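PDB 4A39: metallo-carboxypeptidase from Pseudomonas aeruginosa, which probably acts as a cytosolic-type M14 metallocarboxypeptidase, using a bound zinc ion to cleave residues from the C-terminal ends of peptide chains. Local coordinates for residues I36-Q50 with F67-W81. Numbering follows the deposited sequence.
Sequences IRLAIRPDLASQHFQ and FTLVNAGQSAYSHAW
F67, in strand 65-69, has CD1 of I36 over one face of its ring, a CH-pi contact on the side of the sheet that L38 shares. The strand runs parallel to 36-39, and L38 ties the pair by donating its N to T68 O (2.9 Å) and accepting from V70 N. CG1 of V70 lies 3.3 Å from NH2 of R37, over a face of the guanidinium, whose NH1 is salt-bridged to D105. Beyond the strands, with CG between the backbone N and the carbonyl carbon (chi1 64°), the N71 amide faces the I40 backbone: OD1 takes the N-H of I40 (2.9 Å, 171°), while ND2 returns a bond to I40 O in the carbonyl plane, on a lone pair. S75 lays its CA over the F49 ring, and A76 N binds F49 O. Y77, its side chain about 5 Å from the bound (2-guanidinoethylmercapto)succinic acid, donates its N to Q50 OE1 and accepts from Q50 NE2 at its O (3.0 Å); NE2 of Q50 is also hydrogen-bonded to Y122 OH. The Q50 side-chain amide is stacked on the W81 indole, the planes 9° apart, and A72 CB backs the other face. The Q50 grip probably helps hold the Y77 loop; both amides use oxygen and nitrogen on partner backbone, continuing the pairing beyond the strands.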
loop_
_atom_site.group_PDB
_atom_site.type_symbol
_atom_site.label_atom_id
_atom_site.label_comp_id
_atom_site.label_asym_id
_atom_site.label_seq_id
_atom_site.Cartn_x
_atom_site.Cartn_y
_atom_site.Cartn_z
ATOM N N ILE A 36 26.223 -15.240 0.580
ATOM C CA ILE A 36 25.886 -13.939 1.150
ATOM C C ILE A 36 24.794 -14.136 2.208
ATOM O O ILE A 36 23.722 -14.650 1.906
ATOM C CB ILE A 36 25.402 -12.978 0.051
ATOM C CG1 ILE A 36 26.495 -12.840 -1.016
ATOM C CG2 ILE A 36 25.073 -11.606 0.646
ATOM C CD1 ILE A 36 26.035 -12.164 -2.294
ATOM N N ARG A 37 25.081 -13.734 3.445
ATOM C CA ARG A 37 24.141 -13.897 4.553
ATOM C C ARG A 37 23.690 -12.535 5.058
ATOM O O ARG A 37 24.517 -11.679 5.355
ATOM C CB ARG A 37 24.814 -14.666 5.701
ATOM C CG ARG A 37 25.475 -15.975 5.288
ATOM C CD ARG A 37 24.466 -17.039 4.903
ATOM N NE ARG A 37 23.797 -17.620 6.066
ATOM C CZ ARG A 37 22.932 -18.626 6.000
ATOM N NH1 ARG A 37 22.629 -19.167 4.827
ATOM N NH2 ARG A 37 22.369 -19.093 7.107
ATOM N N LEU A 38 22.376 -12.353 5.163
ATOM C CA LEU A 38 21.796 -11.092 5.613
ATOM C C LEU A 38 20.619 -11.359 6.541
ATOM O O LEU A 38 20.066 -12.456 6.552
ATOM C CB LEU A 38 21.281 -10.291 4.412
ATOM C CG LEU A 38 22.245 -10.046 3.254
ATOM C CD1 LEU A 38 21.457 -9.588 2.037
ATOM C CD2 LEU A 38 23.292 -9.016 3.654
ATOM N N ALA A 39 20.238 -10.346 7.313
ATOM C CA ALA A 39 19.096 -10.457 8.217
ATOM C C ALA A 39 18.195 -9.232 8.062
ATOM O O ALA A 39 18.669 -8.128 7.789
ATOM C CB ALA A 39 19.565 -10.575 9.663
ATOM N N ILE A 40 16.894 -9.439 8.222
ATOM C CA ILE A 40 15.935 -8.350 8.122
ATOM C C ILE A 40 15.895 -7.666 9.487
ATOM O O ILE A 40 15.985 -8.322 10.532
ATOM C CB ILE A 40 14.531 -8.884 7.739
ATOM C CG1 ILE A 40 14.631 -9.692 6.440
ATOM C CG2 ILE A 40 13.553 -7.721 7.551
ATOM C CD1 ILE A 40 13.333 -10.382 6.035
ATOM N N ARG A 41 15.787 -6.343 9.475
ATOM C CA ARG A 41 15.755 -5.561 10.708
ATOM C C ARG A 41 14.334 -5.322 11.220
ATOM O O ARG A 41 13.447 -4.931 10.459
ATOM C CB ARG A 41 16.431 -4.206 10.480
ATOM C CG ARG A 41 16.634 -3.372 11.741
ATOM C CD ARG A 41 16.497 -1.887 11.425
ATOM N NE ARG A 41 15.094 -1.503 11.289
ATOM C CZ ARG A 41 14.596 -0.797 10.280
ATOM N NH1 ARG A 41 15.383 -0.386 9.291
ATOM N NH2 ARG A 41 13.301 -0.504 10.260
ATOM N N PRO A 42 14.096 -5.554 12.520
ATOM C CA PRO A 42 12.757 -5.332 13.082
ATOM C C PRO A 42 12.397 -3.842 13.060
ATOM O O PRO A 42 13.277 -2.985 12.982
ATOM C CB PRO A 42 12.891 -5.853 14.510
ATOM C CG PRO A 42 13.941 -6.931 14.379
ATOM C CD PRO A 42 14.955 -6.264 13.484
ATOM N N ASP A 43 11.104 -3.542 13.131
ATOM C CA ASP A 43 10.630 -2.155 13.137
ATOM C C ASP A 43 11.296 -1.314 14.236
ATOM O O ASP A 43 11.735 -1.845 15.259
ATOM C CB ASP A 43 9.110 -2.127 13.323
ATOM C CG ASP A 43 8.356 -2.438 12.040
ATOM O OD1 ASP A 43 9.011 -2.765 11.028
ATOM O OD2 ASP A 43 7.107 -2.350 12.048
ATOM N N LEU A 44 11.343 -0.002 14.022
ATOM C CA LEU A 44 11.956 0.926 14.976
ATOM C C LEU A 44 11.557 0.663 16.421
ATOM O O LEU A 44 12.413 0.625 17.312
ATOM C CB LEU A 44 11.592 2.375 14.630
ATOM C CG LEU A 44 12.616 3.259 13.915
ATOM C CD1 LEU A 44 12.036 4.656 13.769
ATOM C CD2 LEU A 44 13.913 3.321 14.706
ATOM N N ALA A 45 10.260 0.488 16.656
ATOM C CA ALA A 45 9.776 0.263 18.011
ATOM C C ALA A 45 8.793 -0.894 18.175
ATOM O O ALA A 45 7.924 -0.856 19.047
ATOM C CB ALA A 45 9.161 1.557 18.558
ATOM N N SER A 46 8.925 -1.919 17.336
ATOM C CA SER A 46 8.077 -3.103 17.437
ATOM C C SER A 46 8.829 -4.313 16.879
ATOM O O SER A 46 9.808 -4.165 16.139
ATOM C CB SER A 46 6.737 -2.905 16.709
ATOM O OG SER A 46 6.882 -2.949 15.307
ATOM N N GLN A 47 8.374 -5.506 17.248
ATOM C CA GLN A 47 9.027 -6.744 16.830
ATOM C C GLN A 47 8.836 -7.137 15.370
ATOM O O GLN A 47 9.560 -7.990 14.855
ATOM C CB GLN A 47 8.551 -7.908 17.709
ATOM C CG GLN A 47 7.057 -8.186 17.596
ATOM C CD GLN A 47 6.733 -9.666 17.603
ATOM O OE1 GLN A 47 6.990 -10.370 18.583
ATOM N NE2 GLN A 47 6.169 -10.149 16.500
ATOM N N HIS A 48 7.866 -6.518 14.704
ATOM C CA HIS A 48 7.566 -6.849 13.313
ATOM C C HIS A 48 8.674 -6.634 12.300
ATOM O O HIS A 48 9.493 -5.733 12.428
ATOM C CB HIS A 48 6.374 -6.035 12.798
ATOM C CG HIS A 48 5.195 -6.017 13.711
ATOM N ND1 HIS A 48 5.091 -5.146 14.776
ATOM C CD2 HIS A 48 4.052 -6.745 13.706
ATOM C CE1 HIS A 48 3.935 -5.339 15.386
ATOM N NE2 HIS A 48 3.287 -6.302 14.757
ATOM N N PHE A 49 8.668 -7.478 11.276
ATOM C CA PHE A 49 9.581 -7.346 10.157
ATOM C C PHE A 49 9.215 -8.304 9.042
ATOM O O PHE A 49 8.631 -9.363 9.280
ATOM C CB PHE A 49 11.060 -7.522 10.555
ATOM C CG PHE A 49 11.464 -8.931 10.913
ATOM C CD1 PHE A 49 11.928 -9.809 9.934
ATOM C CD2 PHE A 49 11.467 -9.352 12.236
ATOM C CE1 PHE A 49 12.397 -11.079 10.275
ATOM C CE2 PHE A 49 11.933 -10.616 12.587
ATOM C CZ PHE A 49 12.402 -11.483 11.606
ATOM N N GLN A 50 9.523 -7.880 7.822
ATOM C CA GLN A 50 9.291 -8.664 6.612
ATOM C C GLN A 50 9.874 -7.865 5.451
ATOM O O GLN A 50 10.565 -8.416 4.599
ATOM C CB GLN A 50 7.799 -8.910 6.375
ATOM C CG GLN A 50 7.530 -9.892 5.233
ATOM C CD GLN A 50 7.035 -11.251 5.708
ATOM O OE1 GLN A 50 7.098 -11.576 6.894
ATOM N NE2 GLN A 50 6.542 -12.057 4.770
ATOM N N PHE A 67 22.021 -15.077 -2.335
ATOM C CA PHE A 67 21.638 -14.385 -1.109
ATOM C C PHE A 67 20.716 -15.204 -0.218
ATOM O O PHE A 67 19.923 -16.012 -0.705
ATOM C CB PHE A 67 20.917 -13.079 -1.460
ATOM C CG PHE A 67 21.740 -12.121 -2.272
ATOM C CD1 PHE A 67 21.832 -12.260 -3.657
ATOM C CD2 PHE A 67 22.415 -11.071 -1.655
ATOM C CE1 PHE A 67 22.581 -11.364 -4.416
ATOM C CE2 PHE A 67 23.170 -10.166 -2.406
ATOM C CZ PHE A 67 23.253 -10.313 -3.792
ATOM N N THR A 68 20.823 -14.976 1.087
ATOM C CA THR A 68 19.972 -15.645 2.061
ATOM C C THR A 68 19.568 -14.682 3.171
ATOM O O THR A 68 20.421 -14.033 3.773
ATOM C CB THR A 68 20.675 -16.844 2.742
ATOM O OG1 THR A 68 20.954 -17.862 1.771
ATOM C CG2 THR A 68 19.777 -17.424 3.841
ATOM N N LEU A 69 18.265 -14.569 3.413
ATOM C CA LEU A 69 17.765 -13.740 4.505
ATOM C C LEU A 69 17.571 -14.800 5.586
ATOM O O LEU A 69 16.539 -15.469 5.646
ATOM C CB LEU A 69 16.440 -13.073 4.121
ATOM C CG LEU A 69 16.516 -12.199 2.863
ATOM C CD1 LEU A 69 15.223 -11.403 2.714
ATOM C CD2 LEU A 69 17.712 -11.252 2.965
ATOM N N VAL A 70 18.595 -14.953 6.419
ATOM C CA VAL A 70 18.630 -15.971 7.465
ATOM C C VAL A 70 17.535 -15.977 8.521
ATOM O O VAL A 70 17.248 -17.029 9.099
ATOM C CB VAL A 70 19.990 -15.955 8.202
ATOM C CG1 VAL A 70 21.129 -16.039 7.197
ATOM C CG2 VAL A 70 20.108 -14.707 9.062
ATOM N N ASN A 71 16.915 -14.828 8.781
ATOM C CA ASN A 71 15.880 -14.779 9.806
ATOM C C ASN A 71 14.459 -14.658 9.258
ATOM O O ASN A 71 13.538 -14.268 9.972
ATOM C CB ASN A 71 16.176 -13.650 10.805
ATOM C CG ASN A 71 16.136 -12.270 10.173
ATOM O OD1 ASN A 71 16.199 -12.130 8.951
ATOM N ND2 ASN A 71 16.045 -11.237 11.014
ATOM N N ALA A 72 14.282 -15.018 7.992
ATOM C CA ALA A 72 12.963 -14.960 7.364
ATOM C C ALA A 72 11.954 -15.804 8.151
ATOM O O ALA A 72 10.772 -15.473 8.225
ATOM C CB ALA A 72 13.054 -15.450 5.916
ATOM N N GLY A 73 12.426 -16.894 8.747
ATOM C CA GLY A 73 11.537 -17.752 9.512
ATOM C C GLY A 73 10.913 -17.088 10.730
ATOM O O GLY A 73 9.897 -17.564 11.241
ATOM N N GLN A 74 11.512 -15.997 11.201
ATOM C CA GLN A 74 10.996 -15.284 12.371
ATOM C C GLN A 74 10.214 -14.032 11.997
ATOM O O GLN A 74 9.814 -13.269 12.875
ATOM C CB GLN A 74 12.138 -14.857 13.299
ATOM C CG GLN A 74 12.963 -15.983 13.893
ATOM C CD GLN A 74 14.060 -15.456 14.801
ATOM O OE1 GLN A 74 14.962 -14.742 14.360
ATOM N NE2 GLN A 74 13.981 -15.799 16.081
ATOM N N SER A 75 10.004 -13.811 10.702
ATOM C CA SER A 75 9.281 -12.625 10.258
ATOM C C SER A 75 7.808 -12.645 10.660
ATOM O O SER A 75 7.276 -13.672 11.079
ATOM C CB SER A 75 9.400 -12.467 8.739
ATOM O OG SER A 75 8.677 -13.478 8.057
ATOM N N ALA A 76 7.152 -11.498 10.514
ATOM C CA ALA A 76 5.747 -11.363 10.888
ATOM C C ALA A 76 4.815 -12.318 10.155
ATOM O O ALA A 76 3.845 -12.812 10.732
ATOM C CB ALA A 76 5.288 -9.923 10.667
ATOM N N TYR A 77 5.109 -12.572 8.883
ATOM C CA TYR A 77 4.285 -13.454 8.065
ATOM C C TYR A 77 5.193 -14.428 7.324
ATOM O O TYR A 77 5.247 -14.445 6.092
ATOM C CB TYR A 77 3.466 -12.605 7.089
ATOM C CG TYR A 77 2.721 -11.490 7.792
ATOM C CD1 TYR A 77 1.681 -11.774 8.676
ATOM C CD2 TYR A 77 3.093 -10.158 7.621
ATOM C CE1 TYR A 77 1.031 -10.755 9.382
ATOM C CE2 TYR A 77 2.451 -9.133 8.320
ATOM C CZ TYR A 77 1.422 -9.442 9.199
ATOM O OH TYR A 77 0.790 -8.440 9.907
ATOM N N SER A 78 5.897 -15.246 8.100
ATOM C CA SER A 78 6.839 -16.214 7.557
ATOM C C SER A 78 6.243 -17.259 6.625
ATOM O O SER A 78 6.952 -17.804 5.779
ATOM C CB SER A 78 7.593 -16.911 8.697
ATOM O OG SER A 78 6.716 -17.615 9.559
ATOM N N HIS A 79 4.954 -17.548 6.764
ATOM C CA HIS A 79 4.346 -18.537 5.882
ATOM C C HIS A 79 4.149 -17.953 4.486
ATOM O O HIS A 79 3.936 -18.687 3.523
ATOM C CB HIS A 79 3.003 -19.023 6.442
ATOM C CG HIS A 79 2.347 -20.078 5.602
ATOM N ND1 HIS A 79 1.731 -19.798 4.402
ATOM C CD2 HIS A 79 2.247 -21.418 5.773
ATOM C CE1 HIS A 79 1.280 -20.919 3.867
ATOM N NE2 HIS A 79 1.581 -21.916 4.679
ATOM N N ALA A 80 4.251 -16.632 4.371
ATOM C CA ALA A 80 4.062 -15.973 3.081
ATOM C C ALA A 80 5.292 -15.999 2.179
ATOM O O ALA A 80 5.230 -15.536 1.038
ATOM C CB ALA A 80 3.615 -14.530 3.294
ATOM N N TRP A 81 6.408 -16.532 2.673
ATOM C CA TRP A 81 7.626 -16.576 1.861
ATOM C C TRP A 81 7.545 -17.616 0.754
ATOM O O TRP A 81 8.194 -17.480 -0.283
ATOM C CB TRP A 81 8.856 -16.858 2.729
ATOM C CG TRP A 81 9.207 -15.757 3.693
ATOM C CD1 TRP A 81 9.264 -15.850 5.055
ATOM C CD2 TRP A 81 9.578 -14.407 3.367
ATOM N NE1 TRP A 81 9.645 -14.645 5.599
ATOM C CE2 TRP A 81 9.845 -13.743 4.589
ATOM C CE3 TRP A 81 9.709 -13.695 2.166
ATOM C CZ2 TRP A 81 10.237 -12.398 4.643
ATOM C CZ3 TRP A 81 10.099 -12.355 2.221
ATOM C CH2 TRP A 81 10.358 -11.723 3.455
HETATM O O HOH W 1 23.425 -17.352 1.044
HETATM O O HOH W 2 8.593 -10.329 13.212
#